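Local coordinates for Alpha/beta hydrolase fold-3 domain protein (Sulfolobus islandicus, PDB 5LK6) that probably hydrolyses carboxylic ester bonds as a thermostable esterase or lipase of the alpha/beta hydrolase fold, at residues Glu26-Phe31 and Gly81-Asp86; Gly14-Ile19 and Arg200-Trp205; Lys117-Val122 and Tyr210-Ala215. One frame throughout, in Å; residues are numbered along the deposited sequence.

Interaction 1 of 3, residues Glu26-Phe31 and Gly81-Asp86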
loop_
_atom_site.group_PDB
_atom_site.type_symbol
_atom_site.label_atom_id
_atom_site.label_comp_id
_atom_site.label_asym_id
_atom_site.label_seq_id
_atom_site.Cartn_x
_atom_site.Cartn_y
_atom_site.Cartn_z
ATOM N N GLU A 26 -14.295 -30.783 7.187
ATOM C CA GLU A 26 -12.941 -30.815 7.678
ATOM C C GLU A 26 -12.205 -29.530 7.260
ATOM O O GLU A 26 -11.526 -28.951 8.098
ATOM C CB GLU A 26 -12.192 -32.098 7.273
ATOM C CG GLU A 26 -12.498 -33.330 8.162
ATOM C CD GLU A 26 -12.467 -34.750 7.474
ATOM O OE1 GLU A 26 -11.966 -34.922 6.298
ATOM O OE2 GLU A 26 -12.942 -35.718 8.165
ATOM N N VAL A 27 -12.374 -29.043 6.020
ATOM C CA VAL A 27 -11.647 -27.818 5.598
ATOM C C VAL A 27 -12.248 -26.532 6.168
ATOM O O VAL A 27 -11.541 -25.582 6.469
ATOM C CB VAL A 27 -11.411 -27.682 4.083
ATOM C CG1 VAL A 27 -10.558 -28.824 3.558
ATOM C CG2 VAL A 27 -12.701 -27.550 3.321
ATOM N N ARG A 28 -13.546 -26.508 6.330
ATOM C CA ARG A 28 -14.159 -25.414 7.051
ATOM C C ARG A 28 -13.592 -25.311 8.459
ATOM O O ARG A 28 -13.273 -24.202 8.871
ATOM C CB ARG A 28 -15.665 -25.572 7.101
ATOM C CG ARG A 28 -16.273 -25.244 5.765
ATOM C CD ARG A 28 -17.754 -25.590 5.692
ATOM N NE ARG A 28 -18.270 -25.154 4.405
ATOM C CZ ARG A 28 -19.445 -25.454 3.906
ATOM N NH1 ARG A 28 -20.292 -26.219 4.563
ATOM N NH2 ARG A 28 -19.758 -24.977 2.711
ATOM N N LYS A 29 -13.434 -26.453 9.150
ATOM C CA LYS A 29 -12.970 -26.444 10.521
ATOM C C LYS A 29 -11.522 -25.942 10.504
ATOM O O LYS A 29 -11.176 -24.981 11.240
ATOM C CB LYS A 29 -13.235 -27.790 11.280
ATOM C CG LYS A 29 -12.457 -28.071 12.607
ATOM C CD LYS A 29 -13.278 -28.538 13.864
ATOM C CE LYS A 29 -13.947 -29.926 13.793
ATOM N NZ LYS A 29 -13.119 -31.012 14.405
ATOM N N ILE A 30 -10.691 -26.517 9.642
ATOM C CA ILE A 30 -9.274 -26.117 9.605
ATOM C C ILE A 30 -9.102 -24.600 9.306
ATOM O O ILE A 30 -8.280 -23.946 9.965
ATOM C CB ILE A 30 -8.445 -26.985 8.639
ATOM C CG1 ILE A 30 -8.351 -28.395 9.206
ATOM C CG2 ILE A 30 -7.048 -26.385 8.424
ATOM C CD1 ILE A 30 -7.789 -29.400 8.228
ATOM N N PHE A 31 -9.897 -24.035 8.377
ATOM C CA PHE A 31 -9.754 -22.618 8.097
ATOM C C PHE A 31 -10.257 -21.753 9.272
ATOM O O PHE A 31 -9.606 -20.763 9.594
ATOM C CB PHE A 31 -10.403 -22.217 6.776
ATOM C CG PHE A 31 -10.403 -20.748 6.543
ATOM C CD1 PHE A 31 -9.276 -20.125 6.015
ATOM C CD2 PHE A 31 -11.485 -19.980 6.941
ATOM C CE1 PHE A 31 -9.233 -18.758 5.861
ATOM C CE2 PHE A 31 -11.455 -18.611 6.814
ATOM C CZ PHE A 31 -10.331 -18.005 6.255
ATOM N N GLY A 81 -13.215 -19.376 -1.392
ATOM C CA GLY A 81 -13.545 -20.115 -2.599
ATOM C C GLY A 81 -15.009 -20.408 -2.836
ATOM O O GLY A 81 -15.376 -21.370 -3.565
ATOM N N PHE A 82 -15.858 -19.592 -2.218
ATOM C CA PHE A 82 -17.319 -19.769 -2.243
ATOM C C PHE A 82 -17.789 -21.008 -1.467
ATOM O O PHE A 82 -18.936 -21.423 -1.629
ATOM C CB PHE A 82 -17.856 -19.871 -3.706
ATOM C CG PHE A 82 -17.414 -18.755 -4.615
ATOM C CD1 PHE A 82 -18.083 -17.515 -4.603
ATOM C CD2 PHE A 82 -16.346 -18.941 -5.510
ATOM C CE1 PHE A 82 -17.702 -16.482 -5.453
ATOM C CE2 PHE A 82 -15.960 -17.928 -6.366
ATOM C CZ PHE A 82 -16.635 -16.686 -6.327
ATOM N N VAL A 83 -16.898 -21.614 -0.705
ATOM C CA VAL A 83 -17.147 -22.835 -0.033
ATOM C C VAL A 83 -16.786 -22.764 1.479
ATOM O O VAL A 83 -17.478 -23.354 2.287
ATOM C CB VAL A 83 -16.360 -23.991 -0.679
ATOM C CG1 VAL A 83 -16.503 -25.260 0.121
ATOM C CG2 VAL A 83 -16.836 -24.238 -2.097
ATOM N N ILE A 84 -15.699 -22.111 1.861
ATOM C CA ILE A 84 -15.278 -22.028 3.276
ATOM C C ILE A 84 -15.352 -20.563 3.709
ATOM O O ILE A 84 -15.837 -19.690 2.952
ATOM C CB ILE A 84 -13.904 -22.668 3.525
ATOM C CG1 ILE A 84 -12.753 -21.815 2.999
ATOM C CG2 ILE A 84 -13.896 -24.056 2.917
ATOM C CD1 ILE A 84 -11.400 -22.506 3.109
ATOM N N GLY A 85 -14.955 -20.332 4.946
ATOM C CA GLY A 85 -15.115 -19.042 5.537
ATOM C C GLY A 85 -16.555 -18.786 5.931
ATOM O O GLY A 85 -17.478 -19.520 5.544
ATOM N N ASP A 86 -16.719 -17.721 6.703
ATOM C CA ASP A 86 -18.013 -17.296 7.290
ATOM C C ASP A 86 -17.771 -16.122 8.228
ATOM O O ASP A 86 -16.642 -15.773 8.521
ATOM C CB ASP A 86 -18.782 -18.431 8.012
ATOM C CG ASP A 86 -17.990 -19.139 9.099
ATOM O OD1 ASP A 86 -16.955 -18.642 9.616
ATOM O OD2 ASP A 86 -18.470 -20.244 9.457
HETATM O O HOH W 1 -14.364 -21.995 7.292
#
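Val83 meets Arg28 through its carbonyl oxygen, which receives two donors of one guanidinium group. Arg28 NE reaches Val83 O at 2.9 Å. The second donor, Arg28 NH2, reaches Val83 O at 2.8 Å. The acceptor lies 5° out of the guanidinium plane, so the grip is side-on and nearly flat. Extension of the arginine chain from CG to NE carries the group off helix 24-36 to the loop, and a salt bridge from NH2 to Glu115 holds it further. At Ile84 the two branches divide the work. Ile84 CG2 packs against Val27 CG2 at 3.7 Å and also touches Arg28 CG, while Ile84 CD1 touches Phe31 CB at 3.8 Å. With CG1 lying between the backbone N and the carbonyl carbon (chi1 74°), the two methyls serve different helix residues. Gly85 then sets its CA 3.9 Å from Phe31 CE2, and a water accepts from Gly85 N and donates to Arg28 O, joining the two backbones. Asp86 forms a salt bridge with Arg32 on the same helix. Gly81 ends an HGGG sequence, the oxyanion-hole signature of the hormone-sensitive lipase family, so the arrangement fits an N-terminal helix packed beside the oxyanion loop.

Interaction 2 of 3, residues Gly14-Ile19 and Arg200-Trp205; sequences GFIVPI and REHIEW
Val17 O accepts the backbone N-H of Ile19 at 2.8 Å, and the same oxygen lies near His202 NE2 at 3.6 Å without a hydrogen bond between them. The backbone bond closes an inverse gamma turn centred on Pro18, and this tight reversal delivers Ile19 to the helix. Its CB stands over one face of the imidazole, 3.6 Å from the centroid of the His202 ring and 22° off the normal, which meets the geometry of a CH-pi contact. Displacement toward the rim brings Ile19 CB nearest to His202 ND1. In family terms this is consistent with the cap of hormone-sensitive-lipase-like esterases, where an N-terminal stretch packs on helices inserted into the alpha/beta hydrolase core; helix 200-210 comes between strands 173-176 and 236-241. The two branches of Ile19 part here: Ile19 CG1 stays near the imidazole, 4.0 Å from His202 CD2, whereas Ile19 CG2, anti to the backbone N, packs on the indole at Trp205 CE3, 3.4 Å away. That approach is oblique to the indole plane, the two side chains crossing at about a right angle. Ile16 CD1 comes to the imidazole edge, 4.5 Å from His202 NE2, and beyond the pair Ile19 also rests on Val27 of helix 24-36.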
loop_
_atom_site.group_PDB
_atom_site.type_symbol
_atom_site.label_atom_id
_atom_site.label_comp_id
_atom_site.label_asym_id
_atom_site.label_seq_id
_atom_site.Cartn_x
_atom_site.Cartn_y
_atom_site.Cartn_z
ATOM N N GLY A 14 4.181 -26.863 7.482
ATOM C CA GLY A 14 2.828 -27.413 7.256
ATOM C C GLY A 14 1.588 -26.536 7.441
ATOM O O GLY A 14 0.447 -27.051 7.524
ATOM N N PHE A 15 1.775 -25.231 7.471
ATOM C CA PHE A 15 0.636 -24.284 7.427
ATOM C C PHE A 15 -0.097 -24.404 6.060
ATOM O O PHE A 15 0.462 -24.096 4.988
ATOM C CB PHE A 15 1.156 -22.879 7.696
ATOM C CG PHE A 15 0.131 -21.805 7.704
ATOM C CD1 PHE A 15 -0.510 -21.459 8.896
ATOM C CD2 PHE A 15 -0.090 -21.038 6.573
ATOM C CE1 PHE A 15 -1.434 -20.432 8.928
ATOM C CE2 PHE A 15 -0.999 -19.992 6.584
ATOM C CZ PHE A 15 -1.680 -19.691 7.752
ATOM N N ILE A 16 -1.331 -24.913 6.122
ATOM C CA ILE A 16 -2.085 -25.296 4.946
ATOM C C ILE A 16 -3.564 -25.466 5.260
ATOM O O ILE A 16 -3.967 -25.838 6.370
ATOM C CB ILE A 16 -1.522 -26.631 4.328
ATOM C CG1 ILE A 16 -1.868 -26.768 2.796
ATOM C CG2 ILE A 16 -1.926 -27.860 5.188
ATOM C CD1 ILE A 16 -1.437 -25.639 1.815
ATOM N N VAL A 17 -4.374 -25.224 4.251
ATOM C CA VAL A 17 -5.744 -25.682 4.272
ATOM C C VAL A 17 -5.833 -26.743 3.175
ATOM O O VAL A 17 -5.687 -26.403 1.988
ATOM C CB VAL A 17 -6.732 -24.545 4.031
ATOM C CG1 VAL A 17 -8.138 -25.086 4.128
ATOM C CG2 VAL A 17 -6.517 -23.435 5.042
ATOM N N PRO A 18 -6.050 -28.026 3.563
ATOM C CA PRO A 18 -5.985 -29.170 2.596
ATOM C C PRO A 18 -7.193 -29.306 1.678
ATOM O O PRO A 18 -7.794 -30.372 1.638
ATOM C CB PRO A 18 -5.857 -30.394 3.512
ATOM C CG PRO A 18 -6.568 -29.968 4.788
ATOM C CD PRO A 18 -6.373 -28.478 4.948
ATOM N N ILE A 19 -7.510 -28.246 0.933
ATOM C CA ILE A 19 -8.623 -28.167 -0.028
ATOM C C ILE A 19 -8.520 -29.296 -1.047
ATOM O O ILE A 19 -7.439 -29.562 -1.589
ATOM C CB ILE A 19 -8.541 -26.845 -0.832
ATOM C CG1 ILE A 19 -8.676 -25.605 0.054
ATOM C CG2 ILE A 19 -9.551 -26.782 -1.963
ATOM C CD1 ILE A 19 -9.867 -25.646 0.953
ATOM N N ARG A 200 -3.366 -24.117 -7.840
ATOM C CA ARG A 200 -4.231 -24.294 -8.983
ATOM C C ARG A 200 -5.276 -25.398 -8.670
ATOM O O ARG A 200 -6.445 -25.228 -8.990
ATOM C CB ARG A 200 -3.430 -24.630 -10.240
ATOM C CG ARG A 200 -4.080 -24.272 -11.576
ATOM C CD ARG A 200 -3.557 -25.228 -12.632
ATOM N NE ARG A 200 -3.489 -24.671 -13.998
ATOM C CZ ARG A 200 -2.371 -24.450 -14.731
ATOM N NH1 ARG A 200 -1.095 -24.689 -14.264
ATOM N NH2 ARG A 200 -2.548 -23.977 -15.981
ATOM N N GLU A 201 -4.863 -26.492 -8.026
ATOM C CA GLU A 201 -5.791 -27.546 -7.650
ATOM C C GLU A 201 -6.862 -26.973 -6.748
ATOM O O GLU A 201 -8.017 -27.365 -6.886
ATOM C CB GLU A 201 -5.099 -28.738 -6.971
ATOM C CG GLU A 201 -4.721 -29.820 -7.958
ATOM C CD GLU A 201 -3.966 -30.993 -7.335
ATOM O OE1 GLU A 201 -4.281 -31.330 -6.144
ATOM O OE2 GLU A 201 -3.080 -31.557 -8.078
ATOM N N HIS A 202 -6.490 -26.059 -5.831
ATOM C CA HIS A 202 -7.505 -25.478 -4.982
ATOM C C HIS A 202 -8.511 -24.683 -5.839
ATOM O O HIS A 202 -9.723 -24.792 -5.672
ATOM C CB HIS A 202 -6.996 -24.558 -3.915
ATOM C CG HIS A 202 -6.089 -25.157 -2.903
ATOM N ND1 HIS A 202 -5.814 -26.507 -2.802
ATOM C CD2 HIS A 202 -5.353 -24.555 -1.947
ATOM C CE1 HIS A 202 -4.927 -26.709 -1.845
ATOM N NE2 HIS A 202 -4.634 -25.540 -1.313
ATOM N N ILE A 203 -8.014 -23.865 -6.744
ATOM C CA ILE A 203 -8.907 -23.046 -7.553
ATOM C C ILE A 203 -9.872 -23.945 -8.315
ATOM O O ILE A 203 -11.081 -23.673 -8.324
ATOM C CB ILE A 203 -8.110 -22.120 -8.497
ATOM C CG1 ILE A 203 -7.327 -21.065 -7.664
ATOM C CG2 ILE A 203 -9.039 -21.404 -9.487
ATOM C CD1 ILE A 203 -6.080 -20.537 -8.345
ATOM N N GLU A 204 -9.350 -25.027 -8.907
ATOM C CA GLU A 204 -10.167 -25.995 -9.645
ATOM C C GLU A 204 -11.214 -26.659 -8.753
ATOM O O GLU A 204 -12.396 -26.727 -9.107
ATOM C CB GLU A 204 -9.290 -27.018 -10.384
ATOM C CG GLU A 204 -8.694 -26.406 -11.659
ATOM C CD GLU A 204 -7.508 -27.144 -12.312
ATOM O OE1 GLU A 204 -7.003 -28.172 -11.770
ATOM O OE2 GLU A 204 -7.048 -26.634 -13.377
ATOM N N TRP A 205 -10.800 -27.075 -7.560
ATOM C CA TRP A 205 -11.707 -27.680 -6.590
ATOM C C TRP A 205 -12.871 -26.770 -6.161
ATOM O O TRP A 205 -14.028 -27.158 -6.240
ATOM C CB TRP A 205 -10.940 -28.135 -5.376
ATOM C CG TRP A 205 -11.834 -28.960 -4.469
ATOM C CD1 TRP A 205 -12.073 -30.316 -4.540
ATOM C CD2 TRP A 205 -12.622 -28.470 -3.389
ATOM N NE1 TRP A 205 -12.967 -30.682 -3.561
ATOM C CE2 TRP A 205 -13.302 -29.563 -2.835
ATOM C CE3 TRP A 205 -12.795 -27.222 -2.824
ATOM C CZ2 TRP A 205 -14.146 -29.428 -1.747
ATOM C CZ3 TRP A 205 -13.617 -27.099 -1.728
ATOM C CH2 TRP A 205 -14.295 -28.190 -1.211
#

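Interaction 3 of 3, residues Lys117-Val122 and Tyr210-Ala215. With SO4 (sulfate ion), chain E.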
loop_
_atom_site.group_PDB
_atom_site.type_symbol
_atom_site.label_atom_id
_atom_site.label_comp_id
_atom_site.label_asym_id
_atom_site.label_seq_id
_atom_site.Cartn_x
_atom_site.Cartn_y
_atom_site.Cartn_z
ATOM N N LYS A 117 -25.279 -23.315 -5.118
ATOM C CA LYS A 117 -24.418 -23.139 -6.269
ATOM C C LYS A 117 -24.523 -21.718 -6.765
ATOM O O LYS A 117 -25.450 -21.022 -6.474
ATOM C CB LYS A 117 -24.858 -24.071 -7.403
ATOM C CG LYS A 117 -25.042 -25.545 -7.026
ATOM C CD LYS A 117 -23.726 -26.254 -6.833
ATOM C CE LYS A 117 -23.955 -27.716 -6.575
ATOM N NZ LYS A 117 -22.796 -28.244 -5.795
ATOM N N PHE A 118 -23.561 -21.338 -7.570
ATOM C CA PHE A 118 -23.613 -20.143 -8.350
ATOM C C PHE A 118 -24.964 -20.069 -9.083
ATOM O O PHE A 118 -25.432 -21.087 -9.611
ATOM C CB PHE A 118 -22.452 -20.166 -9.333
ATOM C CG PHE A 118 -22.506 -19.083 -10.359
ATOM C CD1 PHE A 118 -23.194 -19.264 -11.544
ATOM C CD2 PHE A 118 -21.807 -17.879 -10.159
ATOM C CE1 PHE A 118 -23.208 -18.258 -12.489
ATOM C CE2 PHE A 118 -21.849 -16.862 -11.076
ATOM C CZ PHE A 118 -22.529 -17.060 -12.243
ATOM N N PRO A 119 -25.614 -18.897 -9.141
ATOM C CA PRO A 119 -25.143 -17.605 -8.658
ATOM C C PRO A 119 -25.682 -17.198 -7.273
ATOM O O PRO A 119 -25.875 -15.989 -7.008
ATOM C CB PRO A 119 -25.687 -16.682 -9.709
ATOM C CG PRO A 119 -27.012 -17.267 -10.004
ATOM C CD PRO A 119 -26.816 -18.758 -9.971
ATOM N N SER A 120 -25.887 -18.161 -6.374
ATOM C CA SER A 120 -26.505 -17.865 -5.073
ATOM C C SER A 120 -25.692 -16.866 -4.232
ATOM O O SER A 120 -26.258 -15.903 -3.741
ATOM C CB SER A 120 -26.745 -19.135 -4.233
ATOM O OG SER A 120 -27.375 -20.156 -4.951
ATOM N N ALA A 121 -24.390 -17.091 -4.068
ATOM C CA ALA A 121 -23.524 -16.159 -3.372
ATOM C C ALA A 121 -23.595 -14.728 -3.927
ATOM O O ALA A 121 -23.420 -13.768 -3.164
ATOM C CB ALA A 121 -22.100 -16.629 -3.421
ATOM N N VAL A 122 -23.818 -14.590 -5.231
ATOM C CA VAL A 122 -23.818 -13.275 -5.866
ATOM C C VAL A 122 -25.116 -12.601 -5.497
ATOM O O VAL A 122 -25.120 -11.440 -5.071
ATOM C CB VAL A 122 -23.753 -13.374 -7.414
ATOM C CG1 VAL A 122 -24.055 -12.049 -8.101
ATOM C CG2 VAL A 122 -22.394 -13.926 -7.873
ATOM N N TYR A 210 -18.798 -24.805 -6.754
ATOM C CA TYR A 210 -19.670 -23.629 -6.894
ATOM C C TYR A 210 -20.366 -23.591 -8.269
ATOM O O TYR A 210 -21.580 -23.364 -8.332
ATOM C CB TYR A 210 -18.811 -22.386 -6.694
ATOM C CG TYR A 210 -19.398 -21.006 -6.788
ATOM C CD1 TYR A 210 -20.439 -20.618 -6.009
ATOM C CD2 TYR A 210 -18.821 -20.059 -7.603
ATOM C CE1 TYR A 210 -20.964 -19.326 -6.096
ATOM C CE2 TYR A 210 -19.316 -18.753 -7.690
ATOM C CZ TYR A 210 -20.387 -18.385 -6.931
ATOM O OH TYR A 210 -20.847 -17.082 -6.991
ATOM N N LEU A 211 -19.606 -23.833 -9.355
ATOM C CA LEU A 211 -20.115 -23.674 -10.725
ATOM C C LEU A 211 -21.011 -24.843 -11.111
ATOM O O LEU A 211 -20.889 -25.940 -10.566
ATOM C CB LEU A 211 -18.975 -23.475 -11.700
ATOM C CG LEU A 211 -18.066 -22.265 -11.440
ATOM C CD1 LEU A 211 -16.972 -22.155 -12.458
ATOM C CD2 LEU A 211 -18.849 -20.975 -11.469
ATOM N N ARG A 212 -21.985 -24.572 -11.965
ATOM C CA ARG A 212 -22.931 -25.606 -12.387
ATOM C C ARG A 212 -22.566 -26.327 -13.680
ATOM O O ARG A 212 -22.926 -27.496 -13.880
ATOM C CB ARG A 212 -24.314 -24.998 -12.585
ATOM C CG ARG A 212 -24.911 -24.279 -11.368
ATOM C CD ARG A 212 -26.115 -23.451 -11.789
ATOM N NE ARG A 212 -25.749 -22.382 -12.712
ATOM C CZ ARG A 212 -26.506 -21.334 -13.011
ATOM N NH1 ARG A 212 -27.715 -21.159 -12.461
ATOM N NH2 ARG A 212 -26.031 -20.428 -13.866
ATOM N N SER A 213 -21.922 -25.591 -14.576
ATOM C CA SER A 213 -21.489 -26.086 -15.880
ATOM C C SER A 213 -20.367 -25.153 -16.372
ATOM O O SER A 213 -20.136 -24.063 -15.782
ATOM C CB SER A 213 -22.664 -26.107 -16.892
ATOM O OG SER A 213 -22.998 -24.804 -17.363
ATOM N N PRO A 214 -19.661 -25.573 -17.442
ATOM C CA PRO A 214 -18.583 -24.684 -17.955
ATOM C C PRO A 214 -19.091 -23.350 -18.452
ATOM O O PRO A 214 -18.349 -22.376 -18.420
ATOM C CB PRO A 214 -17.954 -25.527 -19.091
ATOM C CG PRO A 214 -18.099 -26.953 -18.543
ATOM C CD PRO A 214 -19.526 -26.946 -17.990
ATOM N N ALA A 215 -20.352 -23.312 -18.867
ATOM C CA ALA A 215 -20.977 -22.081 -19.301
ATOM C C ALA A 215 -20.872 -20.963 -18.228
ATOM O O ALA A 215 -20.827 -19.780 -18.581
ATOM C CB ALA A 215 -22.435 -22.299 -19.701
HETATM S S SO4 E . -29.155 -17.954 -13.844
HETATM O O1 SO4 E . -29.432 -18.912 -12.769
HETATM O O2 SO4 E . -29.275 -16.586 -13.175
HETATM O O3 SO4 E . -27.855 -18.374 -14.495
HETATM O O4 SO4 E . -30.052 -18.096 -14.992
HETATM O O HOH W 2 -21.443 -28.386 -8.493
#
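Phe118 and Tyr210 are joined by the one hydrogen bond that runs directly between the segments, from Phe118 N to Tyr210 O at 2.9 Å, with an N-H...O angle of 157°. A second polar link is indirect: a water accepts from Lys117 NZ and donates to Leu211 O, while the same ammonium is held by Pro114 O and Gln209 O. Within 117-122, Lys117 O takes both Ser120 N and Ser120 OG, fixing the turn around the cis peptide before Pro119.

Aromatic packing is the next element. The Phe118 ring points its edge at the face of Tyr210 in an offset edge-to-face pair, centroids 5.4 Å apart and planes at 85°. Phe118 CB sits over the centre of that same tyrosine ring, 3.6 Å from the Tyr210 centroid. Ala121 and Val122 meet the phenol end, Val122 CG2 lying 3.6 Å from Tyr210 OH.

Charged contacts lie on the outer side. Arg212, bent at chi3 (-64°), lays one guanidinium face over Phe118 O and turns its edge to a sulfate, with nearly straight bonds from Arg212 NH1 to sulfate O1 and Arg212 NH2 to sulfate O3, both at 2.8 Å. Arg221 also binds this ion, and Asp216 forms a salt bridge with Arg212. Two arginines at one ion imply a surface spot suited to anions beside an aromatic interior, although the sulfate probably comes from the crystallisation liquor and is no evidence of a physiological ligand.

Overall arrangement
Along the chain the segments run 14-19, 26-31, 81-86, 117-122, 200-205, 210-215: interaction 2 spans interaction 1 entirely, interactions 1 and 3 follow in series, and the segments of interactions 2 and 3 alternate. The centres of interactions 1 and 2 lie about 11 Å apart, and the two contacts touch through Pro18 on Ile30 and Trp205 on Val83. Interactions 1 and 3, centres about 17 Å apart, meet where Phe82 stacks on Tyr210. Interactions 2 and 3, centres about 20 Å apart, do not touch but share helix 200-210, which opens in one and ends in the other. The loop 81-86 therefore lies between N-terminal helix 24-36 and helix 200-210, consistent with cap elements enclosing a presumed active-site loop.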